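Local coordinates for leucine aminopeptidase (Legionella pneumophila, PDB 5GNE), which probably removes amino acids from the N-terminal ends of peptides as a zinc-dependent aminopeptidase of peptidase family M28, at residues I279-D284 against E296-Y301; K288-F293 against V370-N375; V302-G307 against M358-K363. All coordinates share one frame; numbering follows the deposited sequence.

In the fold
Contacts 1 and 3 lie at the 306-309 edge of the mixed sheet of the M28 peptidase fold, and contact 2 reaches inward over strand 259-264, all on the same side of the chain's centre. Contact 1 sets strand 279-282 against helix 288-302 of a beta-alpha-beta unit; contact 3 follows it along the chain, joining the end of helix 288-302 and the turn into edge strand 306-309 to helix 355-373. Their centres are about 8 Å apart. Contact 2, its centre about 11 Å from that of contact 1 and about 15 Å from that of contact 3, pairs the start of helix 288-302 with the end of helix 355-373, so the C-terminal helix is bound to the sheet's edge unit.

Contact 1: I279-D284 against E296-Y301; sequences IWLLKD and ELLTRY
Ile279 and Leu298 meet at about a right angle inside a beta-alpha-beta unit, in which strand 279-282 leads through helix 288-302 to the neighbouring parallel strand 306-309. The isobutyl end of Leu298 reaches from the helix to the strand, and both of its methyls are used. CD1 lies against the branch point of the isoleucine, 4.0 Å from Ile279 CB and equally far from Ile279 CG2. The other methyl, Leu298 CD2, meets the far tip of the same side chain at Ile279 CD1, again 4.0 Å away. Ile279 can offer both ends because CG1 stands anti to its carbonyl carbon (chi1 -66°) and the chain runs on extended to CD1. Two residues along the strand, Leu281 also points at the helix but touches more lightly. No hydrogen bond crosses between the two segments; the contact between them is made by branched aliphatic groups. Around them, Val306 of the next strand touches Leu298, while Asn360 and Phe361 of helix 355-373 touch Ile279; the layer is buried. One methyl bridges both strand residues: Leu298 CD1, besides touching Ile279, lies 4.4 Å from Leu281 CD2.

Contact 2: K288-F293 against V370-N375; sequences KGLTEF and VELGLN
The ring of Phe293 meets Glu371 and Leu372 where two helices of the M28 peptidase fold, 288-302 and 355-373, pack together: the beginning of the first against the last turn of the second. Apolar contacts carry most of it. Ring atom Phe293 CE2 lies 3.7 Å from Leu372 CG, an oblique approach in which the leucine branch point, flanked by its two methyls, meets one corner of the ring. With chi1 at 174°, the ring of Phe293 extends opposite its own amide nitrogen and reaches the other helix. Leu290, one turn earlier, adds a methyl contact, with Leu290 CD1 4.3 Å from Leu372 CD1. Both leucines also touch Ala261 of strand 259-264, which places this layer over the sheet.

At the ring edge the partner is the aliphatic part of an acid. Glu371 CB lies in the ring plane, while the carboxylate plane is turned 86° from the ring. The bend at chi2 (-73°) leads the charged end away from the phenyl group.

Polar bonds gather at that end, buried but satisfied: Glu371 OE2 accepts from the backbone N of His98 and is hydrogen-bonded to the Tyr301 hydroxyl, and OE1 takes the backbone N of Asn97. Nearer the backbone than this carboxylate, the methylene rests against the ring, with Glu371 CB 3.8 Å from Phe293 CZ.

Contact 3: V302-G307 against M358-K363; sequences VKTPVG and MVNFTK
Val302 sets its two methyls against Asn360 and Lys363, one methyl to each side chain. Val302 CG1 reaches the asparagine, 3.8 Å from Asn360 CB and the same distance from Asn360 OD1, so it meets both the methylene and the amide. Val302 CG2 rests 4.0 Å from Lys363 CB, on the aliphatic root of the lysine; beyond CG that chain is extended, and its contact with the valine is made at CB. The split follows from the valine torsion: CG1 is anti to the backbone N (chi1 -168°), and CG2 anti to the carbonyl carbon. On the other end of the amide, Asn360 ND2 lies 3.8 Å from Thr304 OG1, a proximity with no hydrogen bond between them.

Further out, the threonine hydroxyl has a weak hydrogen bond to the carbonyl oxygen of Gln277, and its side chain touches Ile279, which also packs on Asn360. Val302 ends helix 288-302, and Lys303 leaves it with positive phi (47°), turning the chain toward strand 306-309. Val302 to Thr304 thus form the helix-to-strand connection of the beta-alpha-beta unit 279-282, 288-302, 306-309 in the M28 peptidase fold.

The contact is therefore one of van der Waals packing: without a hydrogen bond across it, the end of helix 288-302 and the turn after it are fitted to helix 355-373 by shape, through valine methyls, lysine methylene and amide surface.

Contact 1: I279-D284 against E296-Y301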
# COMPACT_ATOMS: atom_id res chain seq x y z
N ILE A 279 0.45 17.00 -5.81
CA ILE A 279 0.27 15.70 -5.17
C ILE A 279 -0.94 15.76 -4.22
O ILE A 279 -1.11 16.71 -3.46
CB ILE A 279 1.54 15.25 -4.46
CG1 ILE A 279 2.63 15.01 -5.52
CG2 ILE A 279 1.30 13.97 -3.67
CD1 ILE A 279 4.00 14.61 -4.99
N TRP A 280 -1.77 14.72 -4.26
CA TRP A 280 -3.01 14.70 -3.51
C TRP A 280 -2.92 13.78 -2.28
O TRP A 280 -2.44 12.65 -2.37
CB TRP A 280 -4.17 14.24 -4.42
CG TRP A 280 -4.60 15.29 -5.41
CD1 TRP A 280 -5.52 16.26 -5.20
CD2 TRP A 280 -4.09 15.49 -6.74
NE1 TRP A 280 -5.64 17.04 -6.34
CE2 TRP A 280 -4.76 16.60 -7.28
CE3 TRP A 280 -3.13 14.83 -7.52
CZ2 TRP A 280 -4.52 17.06 -8.58
CZ3 TRP A 280 -2.88 15.30 -8.81
CH2 TRP A 280 -3.57 16.40 -9.32
N LEU A 281 -3.40 14.28 -1.15
CA LEU A 281 -3.46 13.51 0.08
C LEU A 281 -4.88 13.04 0.28
O LEU A 281 -5.82 13.78 -0.03
CB LEU A 281 -3.02 14.36 1.27
CG LEU A 281 -1.60 14.91 1.19
CD1 LEU A 281 -1.27 15.75 2.41
CD2 LEU A 281 -0.60 13.76 1.04
N LEU A 282 -5.04 11.85 0.85
CA LEU A 282 -6.37 11.29 1.07
C LEU A 282 -6.86 11.74 2.41
O LEU A 282 -6.06 11.86 3.33
CB LEU A 282 -6.35 9.78 1.00
CG LEU A 282 -6.55 9.27 -0.43
CD1 LEU A 282 -5.24 9.28 -1.23
CD2 LEU A 282 -7.19 7.91 -0.42
N LYS A 283 -8.15 12.04 2.53
CA LYS A 283 -8.61 12.50 3.83
C LYS A 283 -9.50 11.51 4.59
O LYS A 283 -9.82 11.76 5.75
CB LYS A 283 -9.34 13.85 3.74
CG LYS A 283 -9.75 14.34 2.38
CD LYS A 283 -10.45 15.70 2.58
CE LYS A 283 -10.83 16.40 1.29
NZ LYS A 283 -11.78 17.52 1.56
N ASP A 284 -9.92 10.42 3.97
CA ASP A 284 -10.63 9.41 4.76
C ASP A 284 -9.78 8.16 5.04
O ASP A 284 -8.92 7.77 4.25
CB ASP A 284 -12.00 9.07 4.12
CG ASP A 284 -11.92 8.82 2.63
OD1 ASP A 284 -11.13 7.95 2.21
OD2 ASP A 284 -12.67 9.49 1.88
N GLU A 296 2.84 19.34 5.16
CA GLU A 296 3.89 20.32 5.38
C GLU A 296 5.25 19.85 4.85
O GLU A 296 6.09 20.68 4.51
CB GLU A 296 4.09 20.60 6.87
CG GLU A 296 2.85 20.58 7.71
CD GLU A 296 3.16 20.72 9.18
OE1 GLU A 296 3.83 19.84 9.76
OE2 GLU A 296 2.73 21.73 9.76
N LEU A 297 5.43 18.54 4.71
CA LEU A 297 6.66 18.04 4.11
C LEU A 297 6.63 18.40 2.63
O LEU A 297 7.64 18.86 2.06
CB LEU A 297 6.81 16.53 4.32
CG LEU A 297 6.97 15.93 5.75
CD1 LEU A 297 6.89 14.42 5.67
CD2 LEU A 297 8.24 16.34 6.47
N LEU A 298 5.46 18.24 2.01
CA LEU A 298 5.32 18.57 0.59
C LEU A 298 5.59 20.04 0.33
O LEU A 298 6.33 20.41 -0.59
CB LEU A 298 3.92 18.20 0.10
CG LEU A 298 3.69 16.73 -0.30
CD1 LEU A 298 2.26 16.50 -0.76
CD2 LEU A 298 4.67 16.31 -1.38
N THR A 299 5.00 20.90 1.15
CA THR A 299 5.21 22.32 0.98
C THR A 299 6.65 22.73 1.31
O THR A 299 7.32 23.40 0.51
CB THR A 299 4.20 23.12 1.81
OG1 THR A 299 2.90 22.95 1.22
CG2 THR A 299 4.54 24.60 1.80
N ARG A 300 7.13 22.31 2.48
CA ARG A 300 8.44 22.73 2.94
C ARG A 300 9.59 22.14 2.12
O ARG A 300 10.57 22.82 1.86
CB ARG A 300 8.63 22.37 4.41
CG ARG A 300 10.01 22.69 4.91
CD ARG A 300 9.97 23.23 6.32
NE ARG A 300 11.23 23.87 6.65
CZ ARG A 300 11.48 24.45 7.82
NH1 ARG A 300 10.55 24.45 8.76
NH2 ARG A 300 12.67 25.01 8.04
N TYR A 301 9.49 20.87 1.73
CA TYR A 301 10.64 20.21 1.10
C TYR A 301 10.45 19.87 -0.37
O TYR A 301 11.33 20.15 -1.18
CB TYR A 301 11.01 18.93 1.86
CG TYR A 301 11.56 19.15 3.25
CD1 TYR A 301 12.65 19.99 3.45
CD2 TYR A 301 11.03 18.48 4.35
CE1 TYR A 301 13.18 20.18 4.71
CE2 TYR A 301 11.56 18.67 5.62
CZ TYR A 301 12.64 19.52 5.79
OH TYR A 301 13.19 19.73 7.03

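Contact 2: K288-F293 against V370-N375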
# COMPACT_ATOMS: atom_id res chain seq x y z
N LYS A 288 -5.40 12.16 10.53
CA LYS A 288 -5.40 13.57 10.15
C LYS A 288 -4.11 14.24 10.58
O LYS A 288 -3.54 14.98 9.80
CB LYS A 288 -6.61 14.29 10.77
CG LYS A 288 -6.78 15.79 10.42
CD LYS A 288 -7.02 16.06 8.94
CE LYS A 288 -7.24 17.56 8.64
NZ LYS A 288 -8.53 18.13 9.19
N GLY A 289 -3.60 13.89 11.75
CA GLY A 289 -2.31 14.39 12.22
C GLY A 289 -1.14 14.05 11.31
O GLY A 289 -0.40 14.92 10.89
N LEU A 290 -0.99 12.76 11.00
CA LEU A 290 0.04 12.31 10.08
C LEU A 290 -0.13 12.94 8.69
O LEU A 290 0.85 13.21 7.99
CB LEU A 290 0.03 10.77 9.98
CG LEU A 290 1.29 10.06 9.48
CD1 LEU A 290 2.50 10.49 10.30
CD2 LEU A 290 1.14 8.54 9.53
N THR A 291 -1.38 13.15 8.29
CA THR A 291 -1.68 13.76 6.99
C THR A 291 -1.32 15.25 6.93
O THR A 291 -0.77 15.71 5.93
CB THR A 291 -3.16 13.56 6.61
OG1 THR A 291 -3.44 12.15 6.55
CG2 THR A 291 -3.48 14.20 5.27
N GLU A 292 -1.58 16.00 8.00
CA GLU A 292 -1.15 17.39 8.00
C GLU A 292 0.37 17.45 7.93
O GLU A 292 0.93 18.30 7.24
CB GLU A 292 -1.66 18.17 9.23
CG GLU A 292 -3.11 17.90 9.64
CD GLU A 292 -3.49 18.48 11.02
OE1 GLU A 292 -2.60 18.94 11.76
OE2 GLU A 292 -4.71 18.47 11.35
N PHE A 293 1.03 16.52 8.62
CA PHE A 293 2.48 16.39 8.60
C PHE A 293 2.99 16.18 7.17
O PHE A 293 3.91 16.87 6.72
CB PHE A 293 2.90 15.23 9.50
CG PHE A 293 4.38 14.90 9.46
CD1 PHE A 293 5.33 15.79 9.91
CD2 PHE A 293 4.80 13.66 9.01
CE1 PHE A 293 6.68 15.46 9.91
CE2 PHE A 293 6.16 13.32 9.00
CZ PHE A 293 7.09 14.22 9.45
N VAL A 370 13.12 10.88 7.28
CA VAL A 370 14.10 11.63 8.08
C VAL A 370 13.43 12.33 9.25
O VAL A 370 13.89 12.24 10.39
CB VAL A 370 14.87 12.68 7.22
CG1 VAL A 370 15.67 13.61 8.11
CG2 VAL A 370 15.79 11.98 6.24
N GLU A 371 12.36 13.06 9.00
CA GLU A 371 11.81 13.84 10.08
C GLU A 371 11.14 12.98 11.16
O GLU A 371 11.16 13.36 12.34
CB GLU A 371 10.87 14.90 9.54
CG GLU A 371 11.59 15.86 8.59
CD GLU A 371 12.52 16.83 9.32
OE1 GLU A 371 12.63 16.76 10.55
OE2 GLU A 371 13.13 17.70 8.66
N LEU A 372 10.58 11.83 10.79
CA LEU A 372 10.12 10.88 11.80
C LEU A 372 11.29 10.05 12.37
O LEU A 372 11.34 9.77 13.58
CB LEU A 372 9.05 9.97 11.22
CG LEU A 372 7.68 10.60 10.99
CD1 LEU A 372 6.75 9.62 10.31
CD2 LEU A 372 7.09 10.98 12.32
N GLY A 373 12.21 9.65 11.49
CA GLY A 373 13.32 8.77 11.83
C GLY A 373 14.32 9.35 12.81
O GLY A 373 14.98 8.62 13.55
N LEU A 374 14.42 10.67 12.82
CA LEU A 374 15.29 11.37 13.75
C LEU A 374 14.52 12.37 14.69
O LEU A 374 15.14 13.12 15.44
CB LEU A 374 16.34 12.13 12.92
CG LEU A 374 17.12 11.54 11.76
CD1 LEU A 374 17.87 12.65 11.01
CD2 LEU A 374 18.12 10.53 12.31
N ASN A 375 13.19 12.31 14.70
CA ASN A 375 12.31 13.12 15.59
C ASN A 375 12.62 14.62 15.68
O ASN A 375 12.22 15.40 14.80
CB ASN A 375 12.32 12.55 16.99
CG ASN A 375 12.08 11.07 17.02
OD1 ASN A 375 12.74 10.29 16.33
ND2 ASN A 375 11.12 10.67 17.83

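Contact 3: V302-G307 against M358-K363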
# COMPACT_ATOMS: atom_id res chain seq x y z
N VAL A 302 9.32 19.27 -0.72
CA VAL A 302 9.11 18.85 -2.09
C VAL A 302 8.72 20.06 -2.93
O VAL A 302 8.81 20.04 -4.16
CB VAL A 302 8.05 17.74 -2.20
CG1 VAL A 302 8.07 17.12 -3.59
CG2 VAL A 302 8.35 16.65 -1.19
N LYS A 303 8.30 21.12 -2.24
CA LYS A 303 7.82 22.37 -2.85
C LYS A 303 6.81 22.08 -3.96
O LYS A 303 6.98 22.47 -5.11
CB LYS A 303 9.01 23.17 -3.37
CG LYS A 303 10.06 23.45 -2.27
CD LYS A 303 9.95 24.83 -1.63
CE LYS A 303 11.28 25.28 -1.03
NZ LYS A 303 11.13 26.29 0.07
N THR A 304 5.75 21.38 -3.57
CA THR A 304 4.69 20.97 -4.48
C THR A 304 3.34 21.51 -3.99
O THR A 304 3.16 21.71 -2.80
CB THR A 304 4.68 19.40 -4.59
OG1 THR A 304 5.48 18.98 -5.70
CG2 THR A 304 3.31 18.84 -4.74
N PRO A 305 2.43 21.83 -4.92
CA PRO A 305 1.08 22.17 -4.46
C PRO A 305 0.45 20.96 -3.78
O PRO A 305 0.61 19.83 -4.26
CB PRO A 305 0.32 22.54 -5.74
CG PRO A 305 1.34 22.70 -6.77
CD PRO A 305 2.55 21.91 -6.39
N VAL A 306 -0.24 21.18 -2.67
CA VAL A 306 -0.86 20.07 -1.95
C VAL A 306 -2.35 20.00 -2.20
O VAL A 306 -3.08 20.90 -1.79
CB VAL A 306 -0.65 20.20 -0.46
CG1 VAL A 306 -1.31 19.03 0.27
CG2 VAL A 306 0.84 20.30 -0.14
N GLY A 307 -2.81 18.96 -2.89
CA GLY A 307 -4.23 18.71 -3.04
C GLY A 307 -4.82 17.67 -2.09
O GLY A 307 -4.11 17.01 -1.33
N MET A 358 7.23 10.60 -9.77
CA MET A 358 7.80 9.58 -8.91
C MET A 358 8.96 10.11 -8.10
O MET A 358 9.05 9.84 -6.88
CB MET A 358 8.23 8.41 -9.75
CG MET A 358 7.07 7.76 -10.44
SD MET A 358 7.55 6.24 -11.21
CE MET A 358 6.06 5.82 -12.00
N VAL A 359 9.83 10.88 -8.74
CA VAL A 359 10.93 11.49 -8.02
C VAL A 359 10.36 12.33 -6.87
O VAL A 359 10.88 12.27 -5.76
CB VAL A 359 11.81 12.40 -8.93
CG1 VAL A 359 12.69 13.31 -8.07
CG2 VAL A 359 12.68 11.57 -9.86
N ASN A 360 9.28 13.07 -7.11
CA ASN A 360 8.68 13.86 -6.03
C ASN A 360 8.12 12.99 -4.89
O ASN A 360 8.31 13.31 -3.72
CB ASN A 360 7.60 14.80 -6.57
CG ASN A 360 8.19 16.05 -7.27
OD1 ASN A 360 9.36 16.42 -7.05
ND2 ASN A 360 7.38 16.70 -8.10
N PHE A 361 7.45 11.88 -5.21
CA PHE A 361 7.03 10.92 -4.17
C PHE A 361 8.23 10.32 -3.42
O PHE A 361 8.17 10.13 -2.21
CB PHE A 361 6.20 9.79 -4.77
CG PHE A 361 4.77 10.15 -5.04
CD1 PHE A 361 4.41 10.67 -6.27
CD2 PHE A 361 3.80 9.99 -4.07
CE1 PHE A 361 3.09 11.03 -6.54
CE2 PHE A 361 2.48 10.34 -4.34
CZ PHE A 361 2.12 10.86 -5.58
N THR A 362 9.33 10.07 -4.13
CA THR A 362 10.54 9.66 -3.43
C THR A 362 11.05 10.73 -2.47
O THR A 362 11.40 10.42 -1.33
CB THR A 362 11.68 9.29 -4.42
OG1 THR A 362 11.15 8.36 -5.37
CG2 THR A 362 12.83 8.63 -3.71
N LYS A 363 11.04 11.98 -2.92
CA LYS A 363 11.40 13.08 -2.02
C LYS A 363 10.51 13.07 -0.79
O LYS A 363 11.01 13.07 0.35
CB LYS A 363 11.30 14.42 -2.73
CG LYS A 363 12.44 14.68 -3.70
CD LYS A 363 12.31 16.01 -4.44
CE LYS A 363 13.58 16.28 -5.23
NZ LYS A 363 13.46 17.36 -6.21